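Local coordinates for protein hypothetical aldose 1-epimerase (Klebsiella pneumoniae subsp. pneumoniae MGH 78578, PDB 3TY1) that is of unproven function but probably binds carbohydrate, as a supersandwich protein of the galactose mutarotase (aldose 1-epimerase) clan, at residues A32-K38 against I50-K56. Sequence-based numbering, arbitrary orientation.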
loop_
_atom_site.group_PDB
_atom_site.type_symbol
_atom_site.label_atom_id
_atom_site.label_comp_id
_atom_site.label_asym_id
_atom_site.label_seq_id
_atom_site.Cartn_x
_atom_site.Cartn_y
_atom_site.Cartn_z
ATOM N N ALA A 32 32.366 0.011 -25.399
ATOM C CA ALA A 32 31.328 1.032 -25.247
ATOM C C ALA A 32 30.220 0.572 -24.336
ATOM O O ALA A 32 29.777 -0.569 -24.401
ATOM C CB ALA A 32 30.732 1.418 -26.583
ATOM N N PHE A 33 29.705 1.500 -23.543
ATOM C CA PHE A 33 28.611 1.205 -22.667
ATOM C C PHE A 33 27.896 2.479 -22.216
ATOM O O PHE A 33 28.385 3.604 -22.380
ATOM C CB PHE A 33 29.112 0.427 -21.428
ATOM C CG PHE A 33 30.029 1.205 -20.539
ATOM C CD1 PHE A 33 29.509 2.007 -19.509
ATOM C CD2 PHE A 33 31.390 1.131 -20.693
ATOM C CE1 PHE A 33 30.359 2.726 -18.679
ATOM C CE2 PHE A 33 32.254 1.846 -19.836
ATOM C CZ PHE A 33 31.727 2.641 -18.842
ATOM N N SER A 34 26.732 2.287 -21.646
ATOM C CA SER A 34 26.025 3.385 -20.987
ATOM C C SER A 34 25.353 2.805 -19.764
ATOM O O SER A 34 25.185 1.583 -19.672
ATOM C CB SER A 34 25.010 4.026 -21.911
ATOM O OG SER A 34 23.953 3.130 -22.180
ATOM N N ILE A 35 25.065 3.674 -18.798
ATOM C CA ILE A 35 24.367 3.280 -17.571
ATOM C C ILE A 35 23.212 4.276 -17.460
ATOM O O ILE A 35 23.440 5.498 -17.519
ATOM C CB ILE A 35 25.277 3.326 -16.299
ATOM C CG1 ILE A 35 26.567 2.532 -16.552
ATOM C CG2 ILE A 35 24.509 2.777 -15.101
ATOM C CD1 ILE A 35 27.665 2.706 -15.488
ATOM N N GLU A 36 22.000 3.748 -17.347
ATOM C CA GLU A 36 20.797 4.565 -17.341
ATOM C C GLU A 36 19.786 4.148 -16.295
ATOM O O GLU A 36 19.434 2.944 -16.185
ATOM C CB GLU A 36 20.113 4.516 -18.729
ATOM C CG GLU A 36 18.888 5.436 -18.807
ATOM C CD GLU A 36 18.219 5.499 -20.192
ATOM O OE1 GLU A 36 18.630 4.770 -21.104
ATOM O OE2 GLU A 36 17.262 6.299 -20.325
ATOM N N GLN A 37 19.290 5.162 -15.561
ATOM C CA GLN A 37 18.174 4.998 -14.670
ATOM C C GLN A 37 16.944 5.644 -15.349
ATOM O O GLN A 37 17.020 6.751 -15.881
ATOM C CB GLN A 37 18.411 5.619 -13.296
ATOM C CG GLN A 37 17.224 5.450 -12.343
ATOM C CD GLN A 37 17.561 5.739 -10.897
ATOM O OE1 GLN A 37 17.892 4.818 -10.160
ATOM N NE2 GLN A 37 17.480 7.007 -10.479
ATOM N N LYS A 38 15.840 4.928 -15.318
ATOM C CA LYS A 38 14.617 5.337 -15.907
ATOM C C LYS A 38 13.482 5.147 -14.930
ATOM O O LYS A 38 13.328 4.054 -14.334
ATOM C CB LYS A 38 14.441 4.525 -17.194
ATOM C CG LYS A 38 13.223 4.850 -18.033
ATOM C CD LYS A 38 13.186 4.052 -19.399
ATOM C CE LYS A 38 14.388 4.338 -20.305
ATOM N NZ LYS A 38 14.245 3.846 -21.726
ATOM N N ILE A 50 14.029 1.477 -13.015
ATOM C CA ILE A 50 14.970 0.474 -13.498
ATOM C C ILE A 50 16.311 1.154 -13.710
ATOM O O ILE A 50 16.377 2.381 -13.976
ATOM C CB ILE A 50 14.531 -0.272 -14.795
ATOM C CG1 ILE A 50 14.219 0.670 -15.935
ATOM C CG2 ILE A 50 13.352 -1.218 -14.467
ATOM C CD1 ILE A 50 14.026 -0.054 -17.272
ATOM N N LEU A 51 17.374 0.367 -13.554
ATOM C CA LEU A 51 18.727 0.860 -13.742
ATOM C C LEU A 51 19.421 -0.191 -14.593
ATOM O O LEU A 51 19.454 -1.376 -14.220
ATOM C CB LEU A 51 19.400 1.089 -12.391
ATOM C CG LEU A 51 20.865 1.488 -12.320
ATOM C CD1 LEU A 51 21.123 2.769 -13.054
ATOM C CD2 LEU A 51 21.269 1.628 -10.781
ATOM N N THR A 52 19.953 0.239 -15.729
ATOM C CA THR A 52 20.490 -0.656 -16.720
ATOM C C THR A 52 21.913 -0.308 -17.133
ATOM O O THR A 52 22.209 0.849 -17.460
ATOM C CB THR A 52 19.612 -0.595 -17.997
ATOM O OG1 THR A 52 18.220 -0.820 -17.649
ATOM C CG2 THR A 52 20.101 -1.653 -19.003
ATOM N N ILE A 53 22.780 -1.308 -17.170
ATOM C CA ILE A 53 24.065 -1.197 -17.834
ATOM C C ILE A 53 23.863 -1.716 -19.269
ATOM O O ILE A 53 23.570 -2.895 -19.457
ATOM C CB ILE A 53 25.148 -2.060 -17.190
ATOM C CG1 ILE A 53 25.384 -1.612 -15.737
ATOM C CG2 ILE A 53 26.445 -1.987 -18.104
ATOM C CD1 ILE A 53 26.291 -2.600 -14.894
ATOM N N HIS A 54 23.982 -0.834 -20.259
ATOM C CA HIS A 54 23.852 -1.232 -21.663
ATOM C C HIS A 54 25.251 -1.432 -22.227
ATOM O O HIS A 54 26.067 -0.524 -22.175
ATOM C CB HIS A 54 23.191 -0.154 -22.510
ATOM C CG HIS A 54 21.782 0.181 -22.123
ATOM N ND1 HIS A 54 20.683 -0.466 -22.667
ATOM C CD2 HIS A 54 21.283 1.136 -21.286
ATOM C CE1 HIS A 54 19.574 0.069 -22.174
ATOM N NE2 HIS A 54 19.905 1.043 -21.337
ATOM N N SER A 55 25.526 -2.598 -22.785
ATOM C CA SER A 55 26.812 -2.886 -23.403
ATOM C C SER A 55 26.668 -3.010 -24.917
ATOM O O SER A 55 25.650 -3.532 -25.409
ATOM C CB SER A 55 27.336 -4.180 -22.842
ATOM O OG SER A 55 27.753 -4.005 -21.504
ATOM N N LYS A 56 27.679 -2.571 -25.659
ATOM C CA LYS A 56 27.648 -2.801 -27.095
ATOM C C LYS A 56 27.906 -4.302 -27.374
ATOM O O LYS A 56 27.087 -4.930 -28.044
ATOM C CB LYS A 56 28.639 -1.908 -27.852
ATOM C CG LYS A 56 28.458 -1.982 -29.390
ATOM C CD LYS A 56 29.114 -0.806 -30.136
ATOM C CE LYS A 56 30.625 -0.752 -29.909
ATOM N NZ LYS A 56 31.300 0.312 -30.698
HETATM O O HOH W 1 17.352 1.627 -17.379
HETATM O O HOH W 2 17.465 2.185 -20.094
#
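Glu36 O is gripped by two donors, the first being Thr52 N, 2.8 Å from Glu36 O. The second is a water that donates to Glu36 O at 2.7 Å and also bonds to Thr52 OG1. Leu51 CA adds a CA-H...O contact to the same oxygen. Glu36 N returns a bond to Thr52 O, so the pair is closed in both directions; Ser34 with His54 and Lys38 with Ile50 repeat this reciprocal pattern. The short strand segments run antiparallel (165°) and follow one another in the chain, making a beta hairpin, and Lys56 N to Ala32 O (3.2 Å) extends the bonding just past the strands.

On the face bearing Ser34, Glu36, Thr52 and His54, Thr52 CG2 covers one face of the His54 ring, 3.5 Å from its plane and over its centre. Glu36 runs extended, CG anti to the backbone N (chi1 -176°), which places its carboxylate beside the ring, the two planes 48° apart, without direct bonding: OE1 stays 3.9 Å from His54 NE2. A second water, in the ring plane, bridges the gap, 3.0 Å from His54 NE2 and weakly bonded to Glu36 OE1.

The other face is mainly apolar, Ile35 CG2 meeting Leu51 CD1 at 4.0 Å. From this face Ile35 touches Val149, Val151 and Ile159, Leu51 touches Val147 and Ile161, and Ile53 touches Ile159 and Ile161, packing the sheet of the hairpin against the large antiparallel sheet that holds strands 146-152 and 159-169. Within its own sheet the hairpin is flanked by strand 19-22 beside 33-39 and strand 60-64 beside 49-55.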